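Local coordinates for protein probable UbiX-like flavin prenyltransferase (Escherichia coli, PDB 1SBZ) that probably transfers a dimethylallyl group to reduced FMN, making the prenylated flavin cofactor used by a phenolic acid decarboxylase, at residues Gly6-Thr11 with Pro85-Thr90; Gly80-Pro85 with Val118-Glu123; Ala69-Gly74 with Gly104-Val109. All blocks are in the same frame, centred on the assembly; numbering follows the deposited sequence.

Interaction 1: Gly6-Thr11 with Pro85-Thr90; sequences GMTGAT and PCSMKT. With FMN (flavin mononucleotide), chain H.
Thr-8 and Thr-90 pass each other in opposite directions, and Thr-8 OG1 donates a hydrogen bond to Thr-90 OG1 (3.2 Å). Thr-90 OG1 in turn donates to phosphate oxygen O3P of the FMN at 2.6 Å. Ser-87 OG donates to FMN O3P as well, at 2.6 Å, while accepting from Thr-90 N at a nearly straight 166°. Ser-87 is thus the N-cap of helix 88-96 and a binder of the FMN phosphate at once, a double role that a small hydroxyl suits well. This is the flavin site of a Rossmann-like flavoprotein fold, built where parallel strands 2-7 and 80-86 run out. The packing is densest around Pro-85, whose peptide bond with Ile-84 is cis: its CG lies 3.3 Å from Ala-10 O and 4.0 Å from Ala-10 CB. Gly-9, without a side chain, lets the ribityl chain come close, so that FMN O2' donates to Gly-9 O (2.6 Å) while Gly-9 N binds O1P. The Lys-89 side is looser and partly open to solvent. This side chain does not touch residues 6-11; bent at chi2 (89°) and chi4 (84°), it curls round the phosphate to bring Lys-89 NZ within 2.9 Å of FMN O2P.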
loop_
_atom_site.group_PDB
_atom_site.type_symbol
_atom_site.label_atom_id
_atom_site.label_comp_id
_atom_site.label_asym_id
_atom_site.label_seq_id
_atom_site.Cartn_x
_atom_site.Cartn_y
_atom_site.Cartn_z
ATOM N N GLY D 6 22.264 25.214 -0.169
ATOM C CA GLY D 6 22.146 24.932 -1.590
ATOM C C GLY D 6 21.216 25.965 -2.192
ATOM O O GLY D 6 20.222 26.336 -1.576
HETATM N N MSE D 7 21.546 26.454 -3.380
HETATM C CA MSE D 7 20.628 27.320 -4.106
HETATM C C MSE D 7 20.342 26.715 -5.447
HETATM O O MSE D 7 21.209 26.112 -6.074
HETATM C CB MSE D 7 21.167 28.740 -4.253
HETATM C CG MSE D 7 21.176 29.530 -2.958
HETATM SE SE MSE D 7 21.536 31.427 -3.258
HETATM C CE MSE D 7 19.989 31.924 -4.347
ATOM N N THR D 8 19.120 26.924 -5.903
ATOM C CA THR D 8 18.586 26.173 -7.011
ATOM C C THR D 8 17.725 27.074 -7.915
ATOM O O THR D 8 17.257 28.119 -7.474
ATOM C CB THR D 8 17.843 24.978 -6.378
ATOM O OG1 THR D 8 18.669 23.806 -6.471
ATOM C CG2 THR D 8 16.624 24.635 -7.080
ATOM N N GLY D 9 17.532 26.669 -9.170
ATOM C CA GLY D 9 16.938 27.528 -10.197
ATOM C C GLY D 9 15.425 27.687 -10.185
ATOM O O GLY D 9 14.795 27.715 -11.235
ATOM N N ALA D 10 14.838 27.787 -9.001
ATOM C CA ALA D 10 13.444 28.189 -8.884
ATOM C C ALA D 10 13.399 29.697 -8.681
ATOM O O ALA D 10 14.320 30.288 -8.105
ATOM C CB ALA D 10 12.763 27.471 -7.728
ATOM N N THR D 11 12.335 30.332 -9.156
ATOM C CA THR D 11 12.198 31.754 -8.912
ATOM C C THR D 11 12.164 31.954 -7.390
ATOM O O THR D 11 11.594 31.148 -6.662
ATOM C CB THR D 11 10.984 32.348 -9.670
ATOM O OG1 THR D 11 10.848 33.734 -9.342
ATOM C CG2 THR D 11 9.659 31.725 -9.219
ATOM N N PRO D 85 15.945 28.878 -2.972
ATOM C CA PRO D 85 14.733 28.055 -3.018
ATOM C C PRO D 85 15.093 26.690 -3.577
ATOM O O PRO D 85 16.184 26.523 -4.142
ATOM C CB PRO D 85 13.853 28.791 -4.030
ATOM C CG PRO D 85 14.848 29.431 -4.969
ATOM C CD PRO D 85 16.002 29.843 -4.085
ATOM N N CYS D 86 14.188 25.729 -3.423
ATOM C CA CYS D 86 14.391 24.388 -3.958
ATOM C C CYS D 86 13.432 24.163 -5.127
ATOM O O CYS D 86 12.205 24.264 -4.983
ATOM C CB CYS D 86 14.200 23.332 -2.860
ATOM S SG CYS D 86 14.437 21.622 -3.409
ATOM N N SER D 87 13.996 23.889 -6.293
ATOM C CA SER D 87 13.211 23.626 -7.484
ATOM C C SER D 87 12.630 22.217 -7.401
ATOM O O SER D 87 13.076 21.395 -6.588
ATOM C CB SER D 87 14.106 23.730 -8.715
ATOM O OG SER D 87 14.993 22.625 -8.748
HETATM N N MSE D 88 11.666 21.940 -8.273
HETATM C CA MSE D 88 11.018 20.636 -8.348
HETATM C C MSE D 88 11.956 19.562 -8.863
HETATM O O MSE D 88 11.883 18.413 -8.427
HETATM C CB MSE D 88 9.745 20.707 -9.205
HETATM C CG MSE D 88 8.667 21.635 -8.639
HETATM SE SE MSE D 88 8.076 21.184 -6.815
HETATM C CE MSE D 88 9.228 22.406 -5.735
ATOM N N LYS D 89 12.853 19.943 -9.770
ATOM C CA LYS D 89 13.876 19.023 -10.270
ATOM C C LYS D 89 14.815 18.582 -9.138
ATOM O O LYS D 89 15.096 17.392 -8.974
ATOM C CB LYS D 89 14.629 19.649 -11.471
ATOM C CG LYS D 89 16.127 19.934 -11.307
ATOM C CD LYS D 89 16.958 18.749 -11.702
ATOM C CE LYS D 89 18.304 19.158 -12.239
ATOM N NZ LYS D 89 19.332 19.409 -11.194
ATOM N N THR D 90 15.293 19.537 -8.352
ATOM C CA THR D 90 16.190 19.216 -7.250
ATOM C C THR D 90 15.476 18.390 -6.179
ATOM O O THR D 90 16.019 17.404 -5.684
ATOM C CB THR D 90 16.812 20.496 -6.673
ATOM O OG1 THR D 90 17.816 20.972 -7.582
ATOM C CG2 THR D 90 17.594 20.194 -5.408
HETATM N N1 FMN H . 11.481 25.346 -11.531
HETATM C C2 FMN H . 10.683 25.064 -10.447
HETATM O O2 FMN H . 10.588 23.895 -10.092
HETATM N N3 FMN H . 10.012 26.078 -9.791
HETATM C C4 FMN H . 10.152 27.390 -10.226
HETATM O O4 FMN H . 9.764 28.302 -9.489
HETATM C C4A FMN H . 10.972 27.674 -11.334
HETATM N N5 FMN H . 11.142 28.969 -11.798
HETATM C C5A FMN H . 11.964 29.224 -12.891
HETATM C C6 FMN H . 12.137 30.532 -13.353
HETATM C C7 FMN H . 12.967 30.798 -14.453
HETATM C C7M FMN H . 13.417 32.219 -14.677
HETATM C C8 FMN H . 13.626 29.742 -15.094
HETATM C C8M FMN H . 14.720 29.993 -16.104
HETATM C C9 FMN H . 13.450 28.443 -14.630
HETATM C C9A FMN H . 12.626 28.176 -13.530
HETATM N N10 FMN H . 12.454 26.871 -13.076
HETATM C C10 FMN H . 11.632 26.631 -11.987
HETATM C "C1'" FMN H . 12.935 25.717 -13.913
HETATM C "C2'" FMN H . 14.240 25.174 -13.336
HETATM O "O2'" FMN H . 15.192 26.215 -13.273
HETATM C "C3'" FMN H . 14.771 23.974 -14.129
HETATM O "O3'" FMN H . 13.939 22.846 -13.892
HETATM C "C4'" FMN H . 16.233 23.631 -13.817
HETATM O "O4'" FMN H . 16.619 22.431 -14.460
HETATM C "C5'" FMN H . 16.501 23.471 -12.325
HETATM O "O5'" FMN H . 17.799 22.938 -12.124
HETATM P P FMN H . 18.470 23.076 -10.666
HETATM O O1P FMN H . 18.811 24.538 -10.462
HETATM O O2P FMN H . 19.692 22.206 -10.658
HETATM O O3P FMN H . 17.479 22.612 -9.616
#

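Interaction 2: Gly80-Pro85 with Val118-Glu123; sequences GMIVIP and VLVPRE. With FMN (flavin mononucleotide), chain H.
Ile-82 and Val-118 pair as a parallel beta bridge between strands 80-83 and 118-121, whose axes lie 4.8 Å apart, their side chains on the same face of the sheet. The strands are neighbours in the parallel sheet of a Rossmann-like flavoprotein fold, linked by a crossover through helices 88-96 and 102-112. Three backbone hydrogen bonds join them: Val-118 N to Met-81 O, Val-83 N to Val-118 O and Val-120 N to Val-83 O. Branched aliphatic residues suit such a buried interior. On one face Ile-82 CG1 meets Val-118 CB at 4.3 Å; on the other, Val-83 CG2 rests against Leu-119 CD1 at 3.7 Å, the two side chains lying alongside and pointing the same way. Ile-84 and Val-120 also run side by side, with Val-120 CG2 3.8 Å from Ile-84 CB.

Past the strand end, Arg-122 carries the contact to the flavin. Arg-122 CB packs on Pro-85 CB at 4.3 Å. CG stands opposite the backbone N (chi1 -165°), and the turn at chi2 (-82°) leads the chain away from strand 80-83, bringing Arg-122 CD to 3.4 Å from FMN O4. NE and NH2 donate to the carbonyls of Pro-149 and Met-148 of a neighbouring subunit. Arg-122 NH1 bonds to FMN O4 at 3.0 Å near the guanidinium plane, and forms a long salt bridge with Glu-123 OE1. The backbone completes the grip, Arg-122 O accepting from FMN N3 at 2.9 Å. The pyrimidine edge is therefore read by a complementary donor and acceptor of one residue, and the positive charge beside O4 would probably draw electron density toward that carbonyl.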
loop_
_atom_site.group_PDB
_atom_site.type_symbol
_atom_site.label_atom_id
_atom_site.label_comp_id
_atom_site.label_asym_id
_atom_site.label_seq_id
_atom_site.Cartn_x
_atom_site.Cartn_y
_atom_site.Cartn_z
ATOM N N GLY D 80 23.669 20.516 9.265
ATOM C CA GLY D 80 22.546 20.348 8.351
ATOM C C GLY D 80 22.679 21.144 7.077
ATOM O O GLY D 80 23.755 21.652 6.760
HETATM N N MSE D 81 21.562 21.267 6.362
HETATM C CA MSE D 81 21.535 21.839 5.024
HETATM C C MSE D 81 20.190 22.508 4.757
HETATM O O MSE D 81 19.155 22.006 5.179
HETATM C CB MSE D 81 21.794 20.744 3.981
HETATM C CG MSE D 81 21.722 21.187 2.516
HETATM SE SE MSE D 81 22.395 19.806 1.315
HETATM C CE MSE D 81 22.281 20.768 -0.341
ATOM N N ILE D 82 20.226 23.647 4.072
ATOM C CA ILE D 82 19.028 24.327 3.589
ATOM C C ILE D 82 19.137 24.448 2.077
ATOM O O ILE D 82 20.173 24.852 1.562
ATOM C CB ILE D 82 18.890 25.748 4.217
ATOM C CG1 ILE D 82 18.946 25.678 5.741
ATOM C CG2 ILE D 82 17.582 26.420 3.768
ATOM C CD1 ILE D 82 19.223 27.005 6.428
ATOM N N VAL D 83 18.079 24.095 1.360
ATOM C CA VAL D 83 18.036 24.358 -0.080
ATOM C C VAL D 83 16.986 25.439 -0.312
ATOM O O VAL D 83 15.798 25.217 -0.055
ATOM C CB VAL D 83 17.720 23.087 -0.903
ATOM C CG1 VAL D 83 17.856 23.364 -2.399
ATOM C CG2 VAL D 83 18.635 21.922 -0.482
ATOM N N ILE D 84 17.433 26.602 -0.791
ATOM C CA ILE D 84 16.594 27.804 -0.846
ATOM C C ILE D 84 16.895 28.735 -2.040
ATOM O O ILE D 84 17.995 29.292 -2.132
ATOM C CB ILE D 84 16.695 28.574 0.509
ATOM C CG1 ILE D 84 15.791 29.809 0.507
ATOM C CG2 ILE D 84 18.174 28.905 0.860
ATOM C CD1 ILE D 84 15.705 30.499 1.867
ATOM N N PRO D 85 15.945 28.878 -2.972
ATOM C CA PRO D 85 14.733 28.055 -3.018
ATOM C C PRO D 85 15.093 26.690 -3.577
ATOM O O PRO D 85 16.184 26.523 -4.142
ATOM C CB PRO D 85 13.853 28.791 -4.030
ATOM C CG PRO D 85 14.848 29.431 -4.969
ATOM C CD PRO D 85 16.002 29.843 -4.085
ATOM N N VAL D 118 16.494 20.947 5.389
ATOM C CA VAL D 118 15.381 21.889 5.291
ATOM C C VAL D 118 15.245 22.345 3.843
ATOM O O VAL D 118 16.162 22.939 3.286
ATOM C CB VAL D 118 15.565 23.120 6.220
ATOM C CG1 VAL D 118 14.417 24.126 6.046
ATOM C CG2 VAL D 118 15.680 22.689 7.670
ATOM N N LEU D 119 14.102 22.060 3.236
ATOM C CA LEU D 119 13.867 22.453 1.847
ATOM C C LEU D 119 12.921 23.632 1.791
ATOM O O LEU D 119 11.986 23.722 2.587
ATOM C CB LEU D 119 13.267 21.278 1.077
ATOM C CG LEU D 119 14.135 20.282 0.302
ATOM C CD1 LEU D 119 15.615 20.244 0.699
ATOM C CD2 LEU D 119 13.504 18.880 0.314
ATOM N N VAL D 120 13.149 24.531 0.839
ATOM C CA VAL D 120 12.266 25.667 0.618
ATOM C C VAL D 120 11.691 25.482 -0.791
ATOM O O VAL D 120 12.132 26.129 -1.744
ATOM C CB VAL D 120 13.032 27.031 0.795
ATOM C CG1 VAL D 120 12.137 28.229 0.484
ATOM C CG2 VAL D 120 13.602 27.149 2.220
ATOM N N PRO D 121 10.729 24.567 -0.936
ATOM C CA PRO D 121 10.229 24.210 -2.257
ATOM C C PRO D 121 9.399 25.347 -2.825
ATOM O O PRO D 121 8.565 25.909 -2.109
ATOM C CB PRO D 121 9.346 22.994 -1.968
ATOM C CG PRO D 121 8.843 23.235 -0.584
ATOM C CD PRO D 121 10.013 23.838 0.135
ATOM N N ARG D 122 9.628 25.688 -4.092
ATOM C CA ARG D 122 8.860 26.746 -4.747
ATOM C C ARG D 122 8.432 26.345 -6.156
ATOM O O ARG D 122 9.262 26.104 -7.037
ATOM C CB ARG D 122 9.623 28.086 -4.752
ATOM C CG ARG D 122 8.771 29.313 -5.096
ATOM C CD ARG D 122 8.560 29.520 -6.609
ATOM N NE ARG D 122 7.413 30.381 -6.906
ATOM C CZ ARG D 122 6.690 30.306 -8.017
ATOM N NH1 ARG D 122 6.982 29.399 -8.946
ATOM N NH2 ARG D 122 5.662 31.136 -8.193
ATOM N N GLU D 123 7.115 26.274 -6.329
ATOM C CA GLU D 123 6.460 25.992 -7.595
ATOM C C GLU D 123 4.965 26.238 -7.396
ATOM O O GLU D 123 4.446 26.037 -6.302
ATOM C CB GLU D 123 6.709 24.543 -8.042
ATOM C CG GLU D 123 6.199 24.201 -9.438
ATOM C CD GLU D 123 6.609 25.216 -10.501
ATOM O OE1 GLU D 123 6.076 26.348 -10.507
ATOM O OE2 GLU D 123 7.444 24.872 -11.351
HETATM N N1 FMN H . 11.481 25.346 -11.531
HETATM C C2 FMN H . 10.683 25.064 -10.447
HETATM O O2 FMN H . 10.588 23.895 -10.092
HETATM N N3 FMN H . 10.012 26.078 -9.791
HETATM C C4 FMN H . 10.152 27.390 -10.226
HETATM O O4 FMN H . 9.764 28.302 -9.489
HETATM C C4A FMN H . 10.972 27.674 -11.334
HETATM N N5 FMN H . 11.142 28.969 -11.798
HETATM C C5A FMN H . 11.964 29.224 -12.891
HETATM C C6 FMN H . 12.137 30.532 -13.353
HETATM C C7 FMN H . 12.967 30.798 -14.453
HETATM C C7M FMN H . 13.417 32.219 -14.677
HETATM C C8 FMN H . 13.626 29.742 -15.094
HETATM C C8M FMN H . 14.720 29.993 -16.104
HETATM C C9 FMN H . 13.450 28.443 -14.630
HETATM C C9A FMN H . 12.626 28.176 -13.530
HETATM N N10 FMN H . 12.454 26.871 -13.076
HETATM C C10 FMN H . 11.632 26.631 -11.987
HETATM C "C1'" FMN H . 12.935 25.717 -13.913
HETATM C "C2'" FMN H . 14.240 25.174 -13.336
HETATM O "O2'" FMN H . 15.192 26.215 -13.273
HETATM C "C3'" FMN H . 14.771 23.974 -14.129
HETATM O "O3'" FMN H . 13.939 22.846 -13.892
HETATM C "C4'" FMN H . 16.233 23.631 -13.817
HETATM O "O4'" FMN H . 16.619 22.431 -14.460
HETATM C "C5'" FMN H . 16.501 23.471 -12.325
HETATM O "O5'" FMN H . 17.799 22.938 -12.124
HETATM P P FMN H . 18.470 23.076 -10.666
HETATM O O1P FMN H . 18.811 24.538 -10.462
HETATM O O2P FMN H . 19.692 22.206 -10.658
HETATM O O3P FMN H . 17.479 22.612 -9.616
#

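Interaction 3: Ala69-Gly74 with Gly104-Val109; sequences ATISSG and GRAADV. With FMN (flavin mononucleotide), chain E.
Arg-105, reaching out from helix 102-112, lays its guanidinium beside the C-terminal end of the 3-10 turn 70-72 at Ser-72. The polar links are several but individually weak. NE and NH2 of Arg-105 both donate to Ser-72 O, each at 3.2 Å, and NE also donates to Ser-72 OG, which lies at the edge of the guanidinium in its plane. That hydroxyl is also hydrogen-bonded to Gln-67 O. A single water adds a further bridge, donating to Ile-71 O at 2.9 Å and to Ala-106 O at 2.8 Å, so that it joins the turn to a helix carbonyl.

Van der Waals contacts flank these bonds. Val-109 CG2 sits over the centre of the Arg-105 guanidinium, 3.3 Å above its plane, while Val-109 CG1 touches Gly-74 CA at 3.7 Å. Ile-71 CD1 meets Ala-106 CB at 4.1 Å, the small alanine letting the turn approach the helix closely.

The remaining contacts cross a subunit boundary. An FMN that a neighbouring subunit binds packs over the face of the guanidinium turned from Val-109, with Arg-105 NH1 3.4 Å from FMN N1. The same NH1 forms a salt bridge with Glu-123 OE2 of that subunit. Held weakly by Ser-72, more firmly by Glu-123 of the neighbouring subunit, and lying on Val-109, this cation contributes to a flavin site shared between subunits, where its charge might stabilise negative charge developing near N1.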
loop_
_atom_site.group_PDB
_atom_site.type_symbol
_atom_site.label_atom_id
_atom_site.label_comp_id
_atom_site.label_asym_id
_atom_site.label_seq_id
_atom_site.Cartn_x
_atom_site.Cartn_y
_atom_site.Cartn_z
ATOM N N ALA D 69 34.167 17.512 -3.145
ATOM C CA ALA D 69 34.162 18.587 -2.147
ATOM C C ALA D 69 34.032 18.034 -0.728
ATOM O O ALA D 69 33.559 16.910 -0.537
ATOM C CB ALA D 69 33.032 19.576 -2.437
ATOM N N THR D 70 34.457 18.822 0.261
ATOM C CA THR D 70 34.391 18.405 1.669
ATOM C C THR D 70 33.003 17.911 2.080
ATOM O O THR D 70 32.870 16.844 2.692
ATOM C CB THR D 70 34.849 19.539 2.613
ATOM O OG1 THR D 70 34.266 20.778 2.196
ATOM C CG2 THR D 70 36.349 19.791 2.473
ATOM N N ILE D 71 31.980 18.685 1.721
ATOM C CA ILE D 71 30.590 18.412 2.122
ATOM C C ILE D 71 29.979 17.193 1.419
ATOM O O ILE D 71 28.838 16.814 1.700
ATOM C CB ILE D 71 29.703 19.664 1.915
ATOM C CG1 ILE D 71 29.759 20.123 0.451
ATOM C CG2 ILE D 71 30.117 20.769 2.871
ATOM C CD1 ILE D 71 28.648 21.055 0.037
ATOM N N SER D 72 30.739 16.589 0.508
ATOM C CA SER D 72 30.333 15.355 -0.142
ATOM C C SER D 72 30.671 14.158 0.744
ATOM O O SER D 72 30.230 13.039 0.494
ATOM C CB SER D 72 31.018 15.227 -1.497
ATOM O OG SER D 72 30.717 13.987 -2.102
ATOM N N SER D 73 31.457 14.408 1.783
ATOM C CA SER D 73 31.873 13.363 2.700
ATOM C C SER D 73 31.053 13.415 3.977
ATOM O O SER D 73 30.861 14.486 4.557
ATOM C CB SER D 73 33.366 13.502 3.022
ATOM O OG SER D 73 33.785 12.478 3.906
ATOM N N GLY D 74 30.581 12.249 4.409
ATOM C CA GLY D 74 29.816 12.117 5.641
ATOM C C GLY D 74 30.624 12.410 6.891
ATOM O O GLY D 74 30.105 13.006 7.839
ATOM N N GLY D 104 22.655 17.471 -4.839
ATOM C CA GLY D 104 22.018 16.180 -4.590
ATOM C C GLY D 104 22.821 15.270 -3.690
ATOM O O GLY D 104 22.258 14.631 -2.786
ATOM N N ARG D 105 24.132 15.213 -3.935
ATOM C CA ARG D 105 25.052 14.424 -3.117
ATOM C C ARG D 105 25.145 14.931 -1.681
ATOM O O ARG D 105 25.024 14.146 -0.743
ATOM C CB ARG D 105 26.446 14.346 -3.763
ATOM C CG ARG D 105 27.520 13.680 -2.891
ATOM C CD ARG D 105 27.284 12.200 -2.571
ATOM N NE ARG D 105 28.349 11.663 -1.711
ATOM C CZ ARG D 105 28.322 10.468 -1.129
ATOM N NH1 ARG D 105 27.281 9.656 -1.284
ATOM N NH2 ARG D 105 29.334 10.088 -0.370
ATOM N N ALA D 106 25.362 16.234 -1.508
ATOM C CA ALA D 106 25.394 16.814 -0.172
ATOM C C ALA D 106 24.089 16.540 0.574
ATOM O O ALA D 106 24.111 16.288 1.779
ATOM C CB ALA D 106 25.675 18.310 -0.232
ATOM N N ALA D 107 22.960 16.576 -0.139
ATOM C CA ALA D 107 21.642 16.299 0.470
ATOM C C ALA D 107 21.502 14.830 0.866
ATOM O O ALA D 107 21.044 14.511 1.959
ATOM C CB ALA D 107 20.504 16.705 -0.473
ATOM N N ASP D 108 21.910 13.945 -0.036
ATOM C CA ASP D 108 21.915 12.501 0.217
ATOM C C ASP D 108 22.777 12.140 1.435
ATOM O O ASP D 108 22.363 11.342 2.285
ATOM C CB ASP D 108 22.398 11.761 -1.037
ATOM C CG ASP D 108 21.974 10.310 -1.055
ATOM O OD1 ASP D 108 20.749 10.030 -0.994
ATOM O OD2 ASP D 108 22.802 9.383 -1.136
ATOM N N VAL D 109 23.957 12.758 1.519
ATOM C CA VAL D 109 24.884 12.606 2.648
ATOM C C VAL D 109 24.288 13.136 3.958
ATOM O O VAL D 109 24.318 12.457 4.983
ATOM C CB VAL D 109 26.257 13.282 2.340
ATOM C CG1 VAL D 109 27.071 13.520 3.608
ATOM C CG2 VAL D 109 27.054 12.438 1.362
HETATM N N1 FMN E . 28.943 7.570 -3.416
HETATM C C2 FMN E . 28.352 6.469 -2.827
HETATM O O2 FMN E . 27.166 6.251 -3.044
HETATM N N3 FMN E . 29.094 5.619 -2.018
HETATM C C4 FMN E . 30.432 5.879 -1.790
HETATM O O4 FMN E . 31.057 5.201 -0.973
HETATM C C4A FMN E . 31.029 6.998 -2.384
HETATM N N5 FMN E . 32.364 7.264 -2.166
HETATM C C5A FMN E . 32.968 8.366 -2.751
HETATM C C6 FMN E . 34.321 8.608 -2.508
HETATM C C7 FMN E . 34.968 9.697 -3.088
HETATM C C7M FMN E . 36.425 9.477 -3.397
HETATM C C8 FMN E . 34.227 10.566 -3.904
HETATM C C8M FMN E . 34.923 11.612 -4.732
HETATM C C9 FMN E . 32.874 10.328 -4.142
HETATM C C9A FMN E . 32.235 9.224 -3.566
HETATM N N10 FMN E . 30.885 8.968 -3.794
HETATM C C10 FMN E . 30.282 7.854 -3.202
HETATM C "C1'" FMN E . 30.048 10.003 -4.490
HETATM C "C2'" FMN E . 29.782 9.573 -5.929
HETATM O "O2'" FMN E . 31.010 9.428 -6.610
HETATM C "C3'" FMN E . 28.866 10.564 -6.651
HETATM O "O3'" FMN E . 27.559 10.429 -6.140
HETATM C "C4'" FMN E . 28.838 10.384 -8.174
HETATM O "O4'" FMN E . 27.876 11.262 -8.720
HETATM C "C5'" FMN E . 28.494 8.960 -8.595
HETATM O "O5'" FMN E . 28.310 8.916 -9.987
HETATM P P FMN E . 28.415 7.529 -10.775
HETATM O O1P FMN E . 27.977 7.753 -12.195
HETATM O O2P FMN E . 27.527 6.470 -10.138
HETATM O O3P FMN E . 29.853 7.064 -10.709
HETATM O O HOH W 1 26.434 16.858 3.267
#

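How the interactions relate
From the N terminus, 6-11 at the end of the first strand waits through 73 residues for 85-90, closing the longest loop, that of interaction 1. Within that loop lie 69-74, which meet helix 102-112 later in the chain (interaction 3), and, running into its closing segment at Pro-85, 80-85, which pair still later with 118-123 (interaction 2). All three contacts therefore cross; none nests inside another. Interaction 2 pairs strand 80-86 with 116-121, and interaction 1 packs the ends of strands 2-7 and 80-86, neighbours in the same sheet; both converge on one FMN. Interaction 3, its centre about 16 Å from that of interaction 2, fastens the loop before strand 80-86 to a helix on which Met-81 packs, and faces a different FMN.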